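Local coordinates for Alpha/beta hydrolase (Pseudomonas aeruginosa PAO1, PDB 4R1D), which probably acts as a lipase effector of the H2 type VI secretion system, binds calcium and forms a complex with Tli4, its probable inhibitor, at residues A[170-175]-A[187-192]; A[426-431]-A[553-558]; A[515-520]-A[545-550]. All blocks are in the same frame, centred on the assembly; numbering follows the deposited sequence.

How the contacts relate
The three contacts lie on the same side of the chain's centre and meet around helix 542-556. Contacts 2 and 3 set that helix against strands 427-432 and 515-519, neighbours in the six-stranded parallel sheet, with centres about 10 Å apart. Contact 1 is a loop closure about 13 Å, centre to centre, from each of the others. It precedes both along the chain, whereas contact 3 is nested inside the loop closed by contact 2. Backbone bonds between Ala-429 and Phe-517 and between Ala-429 and Ala-515 tie the strands, while Tyr-550, Trp-546 and Lys-554 carry the helix across to the loop. One helix thus links the last two strands at one end of the sheet to the loop before helix 191-197.

Contact 1: A[170-175]-A[187-192]; sequences DEALSP and GPIDEE
Leu-173 packs on Ile-189, and Pro-188 lies by the carbonyls of Leu-173 and Ser-174, in a loop-to-loop closure bridged by water, in the connection between strand 163-164 and helix 191-197. The nearest backbone points, judged by CA separations, are Leu-173 with Ile-189 and Pro-175 with Pro-188. The contact is modest, burying 224 Å² over both sides, and several of its closest approaches set hydrocarbon beside carbonyl oxygen. Leu-173 brings its CD2 branch to 3.5 Å from Ile-189 O and to 4.2 Å from Ile-189 CG2. In Ile-189 a chi1 of -73° directs the CG1 branch anti to the carbonyl carbon, and the extended chi2 (162°) then takes CD1 to 3.6 Å from Ala-172 O. The CB of Ala-172 stands farther from that same methyl, at 4.4 Å. Pro-188 adds its ring carbon CB, lying 3.7 Å from Leu-173 O.

The polar link is a single water accepting from Ile-189 N at 2.8 Å. It donates to Ala-172 O at 2.7 Å and to Ser-174 O at 2.8 Å, so one carbonyl within the 3-10 turn 171-173, one just past it and one amide of the opposing loop are satisfied together. This gives the two backbones a shared polar anchor without direct hydrogen bonding between them. Following Ile-189, Asp-190 is the N-cap of helix 191-197, its OD1 accepting from Glu-193 N, so the closure leads straight into a helix start.

Leu-194 of helix 191-197 touches both Leu-173 and Ile-189. On another flank, helix 542-556 packs Tyr-550, Ile-553 and Lys-554 against Ile-189, while Trp-546 NE1 donates to Glu-171 O and Lys-554 NZ to Pro-188 O, fastening both loop arms to that helix.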
ATOM      1  N   ASP A 170     -28.850  16.320  20.928  1.00 19.58           N
ATOM      2  CA  ASP A 170     -28.990  15.316  21.982  1.00 21.51           C
ATOM      3  C   ASP A 170     -27.726  14.472  22.084  1.00 22.07           C
ATOM      4  O   ASP A 170     -26.908  14.663  22.995  1.00 21.11           O
ATOM      5  CB  ASP A 170     -30.216  14.442  21.700  1.00 17.97           C
ATOM      6  CG  ASP A 170     -30.470  13.393  22.784  1.00 28.27           C
ATOM      7  OD1 ASP A 170     -29.628  13.213  23.691  1.00 26.42           O
ATOM      8  OD2 ASP A 170     -31.520  12.731  22.710  1.00 30.74           O
ATOM      9  N   GLU A 171     -27.553  13.560  21.133  1.00 20.47           N
ATOM     10  CA  GLU A 171     -26.412  12.649  21.144  1.00 19.20           C
ATOM     11  C   GLU A 171     -25.048  13.342  21.295  1.00 18.12           C
ATOM     12  O   GLU A 171     -24.175  12.872  22.039  1.00 18.35           O
ATOM     13  CB  GLU A 171     -26.426  11.763  19.885  1.00 19.26           C
ATOM     14  CG  GLU A 171     -27.556  10.727  19.848  1.00 21.36           C
ATOM     15  CD  GLU A 171     -28.849  11.238  19.197  1.00 25.87           C
ATOM     16  OE1 GLU A 171     -29.124  12.459  19.227  1.00 23.19           O
ATOM     17  OE2 GLU A 171     -29.605  10.400  18.657  1.00 33.47           O
ATOM     18  N   ALA A 172     -24.852  14.442  20.576  1.00 17.21           N
ATOM     19  CA  ALA A 172     -23.586  15.156  20.615  1.00 17.50           C
ATOM     20  C   ALA A 172     -23.245  15.714  21.987  1.00 17.91           C
ATOM     21  O   ALA A 172     -22.087  15.983  22.260  1.00 17.74           O
ATOM     22  CB  ALA A 172     -23.578  16.277  19.602  1.00 16.97           C
ATOM     23  N   LEU A 173     -24.246  15.886  22.845  1.00 19.04           N
ATOM     24  CA  LEU A 173     -24.034  16.578  24.122  1.00 20.70           C
ATOM     25  C   LEU A 173     -23.563  15.650  25.241  1.00 22.81           C
ATOM     26  O   LEU A 173     -23.370  16.082  26.376  1.00 21.42           O
ATOM     27  CB  LEU A 173     -25.316  17.312  24.545  1.00 20.21           C
ATOM     28  CG  LEU A 173     -25.912  18.211  23.456  1.00 24.08           C
ATOM     29  CD1 LEU A 173     -27.228  18.844  23.908  1.00 22.91           C
ATOM     30  CD2 LEU A 173     -24.918  19.302  23.026  1.00 22.58           C
ATOM     31  N   SER A 174     -23.392  14.375  24.909  1.00 22.24           N
ATOM     32  CA  SER A 174     -22.969  13.352  25.861  1.00 23.69           C
ATOM     33  C   SER A 174     -21.713  13.750  26.656  1.00 22.18           C
ATOM     34  O   SER A 174     -20.751  14.272  26.094  1.00 22.14           O
ATOM     35  CB  SER A 174     -22.743  12.033  25.098  1.00 19.66           C
ATOM     36  OG  SER A 174     -22.425  10.984  25.979  1.00 26.08           O
ATOM     37  N   PRO A 175     -21.718  13.527  27.985  1.00 20.25           N
ATOM     38  CA  PRO A 175     -20.466  13.758  28.718  1.00 21.68           C
ATOM     39  C   PRO A 175     -19.379  12.857  28.149  1.00 16.32           C
ATOM     40  O   PRO A 175     -19.635  11.680  27.955  1.00 22.68           O
ATOM     41  CB  PRO A 175     -20.823  13.327  30.142  1.00 21.48           C
ATOM     42  CG  PRO A 175     -22.305  13.590  30.237  1.00 25.71           C
ATOM     43  CD  PRO A 175     -22.844  13.223  28.886  1.00 26.67           C
ATOM     44  N   GLY A 187     -14.499  18.683  28.181  1.00 18.83           N
ATOM     45  CA  GLY A 187     -15.860  18.627  28.681  1.00 19.97           C
ATOM     46  C   GLY A 187     -16.843  18.424  27.551  1.00 20.09           C
ATOM     47  O   GLY A 187     -16.446  18.333  26.392  1.00 19.89           O
ATOM     48  N   PRO A 188     -18.137  18.348  27.879  1.00 20.72           N
ATOM     49  CA  PRO A 188     -19.149  18.117  26.846  1.00 18.41           C
ATOM     50  C   PRO A 188     -19.222  19.291  25.886  1.00 21.54           C
ATOM     51  O   PRO A 188     -18.809  20.399  26.231  1.00 18.57           O
ATOM     52  CB  PRO A 188     -20.452  18.028  27.649  1.00 22.21           C
ATOM     53  CG  PRO A 188     -20.171  18.790  28.901  1.00 24.19           C
ATOM     54  CD  PRO A 188     -18.738  18.493  29.217  1.00 23.43           C
ATOM     55  N   ILE A 189     -19.731  19.034  24.686  1.00 19.37           N
ATOM     56  CA  ILE A 189     -20.053  20.092  23.748  1.00 16.32           C
ATOM     57  C   ILE A 189     -21.219  20.886  24.338  1.00 17.39           C
ATOM     58  O   ILE A 189     -22.120  20.302  24.950  1.00 20.20           O
ATOM     59  CB  ILE A 189     -20.466  19.496  22.392  1.00 20.47           C
ATOM     60  CG1 ILE A 189     -19.243  18.932  21.660  1.00 19.21           C
ATOM     61  CG2 ILE A 189     -21.167  20.528  21.529  1.00 19.71           C
ATOM     62  CD1 ILE A 189     -19.589  17.941  20.541  1.00 17.59           C
ATOM     63  N   ASP A 190     -21.184  22.203  24.183  1.00 19.55           N
ATOM     64  CA  ASP A 190     -22.292  23.041  24.630  1.00 20.64           C
ATOM     65  C   ASP A 190     -22.911  23.823  23.480  1.00 21.26           C
ATOM     66  O   ASP A 190     -22.435  23.765  22.341  1.00 18.17           O
ATOM     67  CB  ASP A 190     -21.899  23.954  25.812  1.00 20.35           C
ATOM     68  CG  ASP A 190     -20.933  25.065  25.432  1.00 20.69           C
ATOM     69  OD1 ASP A 190     -20.897  25.507  24.259  1.00 22.83           O
ATOM     70  OD2 ASP A 190     -20.200  25.528  26.336  1.00 27.96           O
ATOM     71  N   GLU A 191     -23.985  24.551  23.774  1.00 20.07           N
ATOM     72  CA  GLU A 191     -24.752  25.210  22.721  1.00 19.00           C
ATOM     73  C   GLU A 191     -23.956  26.333  22.056  1.00 16.54           C
ATOM     74  O   GLU A 191     -24.047  26.534  20.844  1.00 19.23           O
ATOM     75  CB  GLU A 191     -26.082  25.750  23.274  1.00 19.03           C
ATOM     76  CG  GLU A 191     -27.016  26.272  22.189  1.00 20.23           C
ATOM     77  CD  GLU A 191     -28.325  26.795  22.737  1.00 21.31           C
ATOM     78  OE1 GLU A 191     -28.594  26.615  23.948  1.00 23.80           O
ATOM     79  OE2 GLU A 191     -29.086  27.387  21.949  1.00 23.32           O
ATOM     80  N   GLU A 192     -23.189  27.075  22.854  1.00 16.14           N
ATOM     81  CA  GLU A 192     -22.235  28.061  22.324  1.00 16.54           C
ATOM     82  C   GLU A 192     -21.367  27.496  21.228  1.00 17.18           C
ATOM     83  O   GLU A 192     -21.206  28.088  20.162  1.00 17.42           O
ATOM     84  CB  GLU A 192     -21.220  28.409  23.393  1.00 23.94           C
ATOM     85  CG  GLU A 192     -21.254  29.781  23.756  1.00 33.60           C
ATOM     86  CD  GLU A 192     -22.555  30.036  24.352  1.00 22.38           C
ATOM     87  OE1 GLU A 192     -23.417  30.556  23.628  1.00 20.23           O
ATOM     88  OE2 GLU A 192     -22.712  29.654  25.527  1.00 27.85           O
TER
HETATM   89  O   HOH W   1     -20.332  16.343  24.325  1.00 17.23           O

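Contact 2: A[426-431]-A[553-558]; sequences ETYAHY and IKITQL
Tyr-428 and Ile-555 form the apolar centre of a strand-to-helix contact, joining the start of strand 427-432 in the parallel sheet and the residue before it to the last part of helix 542-556 and the chain that follows. The two side chains run past each other in opposite directions, and Tyr-428 CE1 reaches 3.7 Å from Ile-555 CG1. The terminal methyl CD1 of Ile-555 lies 3.9 Å from Tyr-428 CD1 and also 4.0 Å from Glu-426 O. The chi1 of Ile-555, -68°, sets CG1 anti to the carbonyl carbon, extending the longer branch toward the strand.

A second group of contacts places aliphatic carbon beside polar ends. Tyr-428 meets Lys-554 at about a right angle, its OH 3.4 Å from Lys-554 CB, with the ring carbon CZ at 3.7 Å from that same CB. Beyond CB the lysine chain bends at chi2 (-63°) and its amine leads away from the strand, to a salt bridge with Glu-193. Glu-426 and Leu-558 approach from opposite directions, and Leu-558 CD1 sits 3.5 Å from Glu-426 CD, with Glu-426 CG 3.6 Å away. The methyl is almost equally distant from both carboxylate oxygens, while OE1 of Glu-426 makes its salt bridge with Lys-514.

The charged ends therefore find their ionic partners outside the two segments, which meet mainly by van der Waals contact of hydrocarbon with hydrocarbon, and with the phenol oxygen, the carboxylate and one carbonyl. Lys-554 packs through CB, Glu-426 through CG and the carboxylate itself. The chemistry implies a junction held by close packing, with ionic anchoring to Lys-514 on the strand side and to Glu-193 on the helix side.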
ATOM      1  N   GLU A 426      -3.596  19.680  19.741  1.00 16.08           N
ATOM      2  CA  GLU A 426      -5.049  19.544  19.792  1.00 15.15           C
ATOM      3  C   GLU A 426      -5.451  18.197  19.185  1.00 16.68           C
ATOM      4  O   GLU A 426      -6.071  18.138  18.127  1.00 18.24           O
ATOM      5  CB  GLU A 426      -5.727  20.700  19.059  1.00 13.25           C
ATOM      6  CG  GLU A 426      -5.200  22.082  19.484  1.00 16.34           C
ATOM      7  CD  GLU A 426      -5.551  22.426  20.936  1.00 22.51           C
ATOM      8  OE1 GLU A 426      -6.492  21.828  21.489  1.00 21.44           O
ATOM      9  OE2 GLU A 426      -4.886  23.305  21.517  1.00 29.33           O
ATOM     10  N   THR A 427      -5.079  17.122  19.870  1.00 16.45           N
ATOM     11  CA  THR A 427      -5.306  15.780  19.366  1.00 15.98           C
ATOM     12  C   THR A 427      -6.421  15.097  20.143  1.00 18.42           C
ATOM     13  O   THR A 427      -6.389  15.041  21.385  1.00 17.00           O
ATOM     14  CB  THR A 427      -4.020  14.926  19.457  1.00 15.97           C
ATOM     15  OG1 THR A 427      -3.053  15.413  18.521  1.00 17.07           O
ATOM     16  CG2 THR A 427      -4.332  13.482  19.122  1.00 15.58           C
ATOM     17  N   TYR A 428      -7.410  14.593  19.410  1.00 14.64           N
ATOM     18  CA  TYR A 428      -8.524  13.843  19.989  1.00 15.61           C
ATOM     19  C   TYR A 428      -8.476  12.436  19.422  1.00 16.23           C
ATOM     20  O   TYR A 428      -8.734  12.216  18.237  1.00 16.27           O
ATOM     21  CB  TYR A 428      -9.855  14.523  19.639  1.00 17.59           C
ATOM     22  CG  TYR A 428      -9.992  15.894  20.273  1.00 14.77           C
ATOM     23  CD1 TYR A 428      -9.260  16.989  19.801  1.00 15.91           C
ATOM     24  CD2 TYR A 428     -10.833  16.083  21.363  1.00 15.67           C
ATOM     25  CE1 TYR A 428      -9.374  18.247  20.415  1.00 16.70           C
ATOM     26  CE2 TYR A 428     -10.954  17.324  21.965  1.00 15.65           C
ATOM     27  CZ  TYR A 428     -10.230  18.389  21.503  1.00 16.58           C
ATOM     28  OH  TYR A 428     -10.386  19.602  22.135  1.00 17.71           O
ATOM     29  N   ALA A 429      -8.105  11.476  20.259  1.00 14.34           N
ATOM     30  CA  ALA A 429      -7.869  10.124  19.779  1.00 12.33           C
ATOM     31  C   ALA A 429      -8.937   9.162  20.305  1.00 14.37           C
ATOM     32  O   ALA A 429      -9.418   9.322  21.421  1.00 16.26           O
ATOM     33  CB  ALA A 429      -6.490   9.670  20.226  1.00 12.65           C
ATOM     34  N   HIS A 430      -9.305   8.168  19.501  1.00 13.05           N
ATOM     35  CA  HIS A 430     -10.143   7.075  19.995  1.00 12.95           C
ATOM     36  C   HIS A 430      -9.574   5.742  19.499  1.00 15.70           C
ATOM     37  O   HIS A 430      -8.902   5.682  18.472  1.00 14.21           O
ATOM     38  CB  HIS A 430     -11.623   7.250  19.594  1.00 12.84           C
ATOM     39  CG  HIS A 430     -11.854   7.207  18.113  1.00 12.49           C
ATOM     40  ND1 HIS A 430     -11.811   8.336  17.321  1.00 13.51           N
ATOM     41  CD2 HIS A 430     -12.098   6.167  17.280  1.00 14.13           C
ATOM     42  CE1 HIS A 430     -12.025   7.991  16.061  1.00 12.41           C
ATOM     43  NE2 HIS A 430     -12.197   6.683  16.009  1.00 11.70           N
ATOM     44  N   TYR A 431      -9.811   4.675  20.243  1.00 12.84           N
ATOM     45  CA  TYR A 431      -9.251   3.388  19.872  1.00 15.38           C
ATOM     46  C   TYR A 431     -10.059   2.253  20.497  1.00 15.15           C
ATOM     47  O   TYR A 431     -10.822   2.476  21.436  1.00 14.95           O
ATOM     48  CB  TYR A 431      -7.775   3.305  20.290  1.00 14.62           C
ATOM     49  CG  TYR A 431      -7.547   3.457  21.780  1.00 15.23           C
ATOM     50  CD1 TYR A 431      -7.679   4.694  22.403  1.00 14.58           C
ATOM     51  CD2 TYR A 431      -7.202   2.358  22.566  1.00 17.50           C
ATOM     52  CE1 TYR A 431      -7.475   4.835  23.776  1.00 13.23           C
ATOM     53  CE2 TYR A 431      -6.990   2.491  23.925  1.00 17.45           C
ATOM     54  CZ  TYR A 431      -7.126   3.726  24.523  1.00 15.59           C
ATOM     55  OH  TYR A 431      -6.917   3.855  25.885  1.00 14.69           O
ATOM     56  N   ILE A 553     -15.835  19.503  16.347  1.00 14.41           N
ATOM     57  CA  ILE A 553     -16.486  20.622  17.021  1.00 15.41           C
ATOM     58  C   ILE A 553     -15.549  21.331  18.008  1.00 14.97           C
ATOM     59  O   ILE A 553     -15.440  22.564  18.004  1.00 14.46           O
ATOM     60  CB  ILE A 553     -17.764  20.199  17.748  1.00 14.35           C
ATOM     61  CG1 ILE A 553     -18.820  19.720  16.739  1.00 17.23           C
ATOM     62  CG2 ILE A 553     -18.287  21.378  18.601  1.00 14.58           C
ATOM     63  CD1 ILE A 553     -19.173  20.772  15.660  1.00 14.16           C
ATOM     64  N   LYS A 554     -14.869  20.561  18.849  1.00 15.73           N
ATOM     65  CA  LYS A 554     -13.936  21.151  19.798  1.00 17.78           C
ATOM     66  C   LYS A 554     -12.784  21.902  19.116  1.00 18.19           C
ATOM     67  O   LYS A 554     -12.480  23.044  19.472  1.00 16.23           O
ATOM     68  CB  LYS A 554     -13.420  20.102  20.778  1.00 16.13           C
ATOM     69  CG  LYS A 554     -14.491  19.598  21.767  1.00 17.83           C
ATOM     70  CD  LYS A 554     -15.000  20.727  22.675  1.00 17.52           C
ATOM     71  CE  LYS A 554     -15.998  20.210  23.716  1.00 18.78           C
ATOM     72  NZ  LYS A 554     -16.284  21.217  24.805  1.00 17.33           N
ATOM     73  N   ILE A 555     -12.161  21.273  18.117  1.00 15.39           N
ATOM     74  CA  ILE A 555     -11.046  21.894  17.411  1.00 16.84           C
ATOM     75  C   ILE A 555     -11.467  23.204  16.741  1.00 15.74           C
ATOM     76  O   ILE A 555     -10.714  24.174  16.722  1.00 15.89           O
ATOM     77  CB  ILE A 555     -10.444  20.927  16.362  1.00 17.67           C
ATOM     78  CG1 ILE A 555      -9.769  19.754  17.086  1.00 13.84           C
ATOM     79  CG2 ILE A 555      -9.457  21.687  15.418  1.00 15.82           C
ATOM     80  CD1 ILE A 555      -9.559  18.480  16.237  1.00 16.63           C
ATOM     81  N   THR A 556     -12.667  23.208  16.181  1.00 15.46           N
ATOM     82  CA  THR A 556     -13.237  24.374  15.501  1.00 15.39           C
ATOM     83  C   THR A 556     -13.324  25.630  16.389  1.00 15.83           C
ATOM     84  O   THR A 556     -13.258  26.762  15.893  1.00 16.40           O
ATOM     85  CB  THR A 556     -14.632  24.009  14.929  1.00 17.59           C
ATOM     86  OG1 THR A 556     -14.481  22.977  13.943  1.00 18.05           O
ATOM     87  CG2 THR A 556     -15.304  25.202  14.289  1.00 15.12           C
ATOM     88  N   GLN A 557     -13.457  25.436  17.693  1.00 16.30           N
ATOM     89  CA  GLN A 557     -13.512  26.571  18.615  1.00 17.75           C
ATOM     90  C   GLN A 557     -12.246  27.431  18.512  1.00 20.35           C
ATOM     91  O   GLN A 557     -12.250  28.616  18.853  1.00 22.13           O
ATOM     92  CB  GLN A 557     -13.746  26.091  20.048  1.00 19.10           C
ATOM     93  CG  GLN A 557     -14.951  25.156  20.207  1.00 18.58           C
ATOM     94  CD  GLN A 557     -16.218  25.688  19.537  1.00 18.03           C
ATOM     95  OE1 GLN A 557     -16.855  24.998  18.727  1.00 19.64           O
ATOM     96  NE2 GLN A 557     -16.601  26.909  19.887  1.00 16.07           N
ATOM     97  N   LEU A 558     -11.169  26.827  18.011  1.00 19.50           N
ATOM     98  CA  LEU A 558      -9.891  27.520  17.834  1.00 18.53           C
ATOM     99  C   LEU A 558      -9.793  28.320  16.534  1.00 22.08           C
ATOM    100  O   LEU A 558      -8.867  29.110  16.358  1.00 24.17           O
ATOM    101  CB  LEU A 558      -8.735  26.519  17.906  1.00 19.35           C
ATOM    102  CG  LEU A 558      -8.657  25.787  19.244  1.00 23.81           C
ATOM    103  CD1 LEU A 558      -7.606  24.693  19.195  1.00 24.76           C
ATOM    104  CD2 LEU A 558      -8.362  26.777  20.372  1.00 26.29           C
TER

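Contact 3: A[515-520]-A[545-550]; sequences ASFRHG and QWAALY
Phe-517 forms an aromatic cluster with Trp-546 and Tyr-550 where helix 542-556 packs on strand 515-519, the outermost strand at one end of the parallel sheet in this alpha/beta-hydrolase chain. The segments run antiparallel, at 172°, and their axes approach to 10.2 Å. Packing is tightest at the Phe-517 ring. Its CE2 lies 3.6 Å from Trp-546 CZ3, in an oblique pair with planes at 65°. Toward Tyr-550 it offers its edge to the face, an offset edge-to-face pair with planes at 75° and CZ 3.9 Å from Tyr-550 CD2. At its polar end Tyr-550 is hydrogen-bonded through OH to Gly-187 O, in the loop before helix 191-197.

The looser part is at His-519. Its imidazole edge reaches only Ala-547, CE1 to CB at 4.2 Å, while ND1 is hydrogen-bonded to Tyr-533. Every touching residue is buried, so looseness here means fewer and longer contacts rather than a solvent-facing side. The Ala-547 methyl serves both rings, and over one face of Phe-517 its CB stands 4.2 Å from CD1.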
ATOM      1  N   ALA A 515      -7.436  14.592  24.386  1.00 16.25           N
ATOM      2  CA  ALA A 515      -8.563  13.700  24.633  1.00 15.30           C
ATOM      3  C   ALA A 515      -8.293  12.307  24.073  1.00 15.35           C
ATOM      4  O   ALA A 515      -7.716  12.161  22.993  1.00 15.67           O
ATOM      5  CB  ALA A 515      -9.854  14.277  24.039  1.00 17.49           C
ATOM      6  N   SER A 516      -8.695  11.285  24.816  1.00 12.85           N
ATOM      7  CA  SER A 516      -8.483   9.893  24.407  1.00 15.52           C
ATOM      8  C   SER A 516      -9.696   9.053  24.820  1.00 18.63           C
ATOM      9  O   SER A 516     -10.049   8.976  26.010  1.00 17.17           O
ATOM     10  CB  SER A 516      -7.190   9.337  25.024  1.00 16.28           C
ATOM     11  OG  SER A 516      -6.976   7.976  24.680  1.00 16.65           O
ATOM     12  N   PHE A 517     -10.350   8.447  23.832  1.00 15.20           N
ATOM     13  CA  PHE A 517     -11.538   7.626  24.070  1.00 15.27           C
ATOM     14  C   PHE A 517     -11.222   6.146  23.953  1.00 16.36           C
ATOM     15  O   PHE A 517     -10.866   5.644  22.872  1.00 16.05           O
ATOM     16  CB  PHE A 517     -12.669   8.018  23.117  1.00 14.41           C
ATOM     17  CG  PHE A 517     -13.108   9.445  23.272  1.00 16.75           C
ATOM     18  CD1 PHE A 517     -12.366  10.478  22.717  1.00 15.02           C
ATOM     19  CD2 PHE A 517     -14.254   9.756  23.987  1.00 17.76           C
ATOM     20  CE1 PHE A 517     -12.747  11.786  22.861  1.00 15.96           C
ATOM     21  CE2 PHE A 517     -14.647  11.064  24.143  1.00 14.02           C
ATOM     22  CZ  PHE A 517     -13.898  12.089  23.573  1.00 16.89           C
ATOM     23  N   ARG A 518     -11.348   5.454  25.085  1.00 13.82           N
ATOM     24  CA  ARG A 518     -10.981   4.056  25.179  1.00 14.27           C
ATOM     25  C   ARG A 518     -12.252   3.214  25.002  1.00 17.88           C
ATOM     26  O   ARG A 518     -13.048   3.050  25.932  1.00 18.03           O
ATOM     27  CB  ARG A 518     -10.327   3.821  26.536  1.00 15.80           C
ATOM     28  CG  ARG A 518      -9.776   2.424  26.829  1.00 18.52           C
ATOM     29  CD  ARG A 518      -9.082   2.512  28.199  1.00 18.52           C
ATOM     30  NE  ARG A 518      -8.491   1.267  28.690  1.00 18.82           N
ATOM     31  CZ  ARG A 518      -7.255   0.852  28.428  1.00 20.20           C
ATOM     32  NH1 ARG A 518      -6.461   1.558  27.626  1.00 18.31           N
ATOM     33  NH2 ARG A 518      -6.815  -0.287  28.963  1.00 17.41           N
ATOM     34  N   HIS A 519     -12.457   2.709  23.793  1.00 13.76           N
ATOM     35  CA  HIS A 519     -13.724   2.055  23.461  1.00 13.71           C
ATOM     36  C   HIS A 519     -13.647   0.540  23.642  1.00 17.34           C
ATOM     37  O   HIS A 519     -12.673  -0.094  23.262  1.00 20.39           O
ATOM     38  CB  HIS A 519     -14.173   2.409  22.032  1.00 15.90           C
ATOM     39  CG  HIS A 519     -14.533   3.855  21.861  1.00 18.37           C
ATOM     40  ND1 HIS A 519     -14.231   4.569  20.721  1.00 17.71           N
ATOM     41  CD2 HIS A 519     -15.177   4.714  22.683  1.00 16.98           C
ATOM     42  CE1 HIS A 519     -14.662   5.810  20.853  1.00 14.96           C
ATOM     43  NE2 HIS A 519     -15.238   5.927  22.037  1.00 16.15           N
ATOM     44  N   GLY A 520     -14.693  -0.044  24.211  1.00 18.18           N
ATOM     45  CA  GLY A 520     -14.711  -1.481  24.396  1.00 14.65           C
ATOM     46  C   GLY A 520     -14.608  -1.898  25.851  1.00 18.58           C
ATOM     47  O   GLY A 520     -14.719  -1.075  26.759  1.00 18.09           O
ATOM     48  N   GLN A 545     -17.596   7.410  15.339  1.00 15.26           N
ATOM     49  CA  GLN A 545     -18.254   8.539  14.679  1.00 14.15           C
ATOM     50  C   GLN A 545     -18.469   9.691  15.656  1.00 14.71           C
ATOM     51  O   GLN A 545     -18.205  10.853  15.335  1.00 13.42           O
ATOM     52  CB  GLN A 545     -19.591   8.085  14.070  1.00 16.57           C
ATOM     53  CG  GLN A 545     -19.400   6.989  12.999  1.00 14.51           C
ATOM     54  CD  GLN A 545     -20.691   6.355  12.523  1.00 23.42           C
ATOM     55  OE1 GLN A 545     -21.754   6.569  13.101  1.00 20.26           O
ATOM     56  NE2 GLN A 545     -20.599   5.556  11.457  1.00 23.94           N
ATOM     57  N   TRP A 546     -18.956   9.355  16.846  1.00 14.17           N
ATOM     58  CA  TRP A 546     -19.173  10.354  17.899  1.00 10.90           C
ATOM     59  C   TRP A 546     -17.858  11.041  18.215  1.00 14.56           C
ATOM     60  O   TRP A 546     -17.778  12.257  18.254  1.00 14.55           O
ATOM     61  CB  TRP A 546     -19.708   9.690  19.178  1.00 13.99           C
ATOM     62  CG  TRP A 546     -20.204  10.696  20.187  1.00 16.48           C
ATOM     63  CD1 TRP A 546     -21.494  11.124  20.341  1.00 20.43           C
ATOM     64  CD2 TRP A 546     -19.425  11.420  21.158  1.00 14.03           C
ATOM     65  NE1 TRP A 546     -21.567  12.054  21.350  1.00 18.49           N
ATOM     66  CE2 TRP A 546     -20.310  12.258  21.861  1.00 15.26           C
ATOM     67  CE3 TRP A 546     -18.064  11.432  21.502  1.00 14.16           C
ATOM     68  CZ2 TRP A 546     -19.881  13.109  22.881  1.00 16.62           C
ATOM     69  CZ3 TRP A 546     -17.641  12.277  22.511  1.00 15.76           C
ATOM     70  CH2 TRP A 546     -18.550  13.097  23.198  1.00 15.54           C
ATOM     71  N   ALA A 547     -16.817  10.250  18.462  1.00 12.08           N
ATOM     72  CA  ALA A 547     -15.532  10.829  18.828  1.00 13.04           C
ATOM     73  C   ALA A 547     -14.925  11.720  17.735  1.00 13.68           C
ATOM     74  O   ALA A 547     -14.248  12.698  18.037  1.00 13.90           O
ATOM     75  CB  ALA A 547     -14.540   9.731  19.252  1.00 14.13           C
ATOM     76  N   ALA A 548     -15.152  11.364  16.474  1.00 13.19           N
ATOM     77  CA  ALA A 548     -14.683  12.185  15.361  1.00 14.14           C
ATOM     78  C   ALA A 548     -15.423  13.524  15.298  1.00 12.48           C
ATOM     79  O   ALA A 548     -14.807  14.588  15.226  1.00 13.55           O
ATOM     80  CB  ALA A 548     -14.834  11.440  14.046  1.00 14.89           C
ATOM     81  N   LEU A 549     -16.749  13.473  15.326  1.00 15.72           N
ATOM     82  CA  LEU A 549     -17.521  14.705  15.251  1.00 14.85           C
ATOM     83  C   LEU A 549     -17.275  15.588  16.474  1.00 16.77           C
ATOM     84  O   LEU A 549     -17.167  16.806  16.361  1.00 13.60           O
ATOM     85  CB  LEU A 549     -19.006  14.391  15.078  1.00 12.47           C
ATOM     86  CG  LEU A 549     -19.325  13.819  13.692  1.00 14.32           C
ATOM     87  CD1 LEU A 549     -20.656  13.129  13.721  1.00 15.78           C
ATOM     88  CD2 LEU A 549     -19.290  14.942  12.638  1.00 14.80           C
ATOM     89  N   TYR A 550     -17.179  14.963  17.644  1.00 14.27           N
ATOM     90  CA  TYR A 550     -16.841  15.684  18.865  1.00 13.30           C
ATOM     91  C   TYR A 550     -15.503  16.411  18.707  1.00 16.62           C
ATOM     92  O   TYR A 550     -15.390  17.594  19.021  1.00 14.13           O
ATOM     93  CB  TYR A 550     -16.766  14.708  20.047  1.00 15.01           C
ATOM     94  CG  TYR A 550     -16.262  15.325  21.316  1.00 14.77           C
ATOM     95  CD1 TYR A 550     -17.138  15.927  22.213  1.00 19.17           C
ATOM     96  CD2 TYR A 550     -14.908  15.292  21.640  1.00 16.49           C
ATOM     97  CE1 TYR A 550     -16.678  16.492  23.399  1.00 16.03           C
ATOM     98  CE2 TYR A 550     -14.438  15.861  22.826  1.00 17.92           C
ATOM     99  CZ  TYR A 550     -15.330  16.455  23.694  1.00 15.06           C
ATOM    100  OH  TYR A 550     -14.870  17.022  24.852  1.00 17.60           O
TER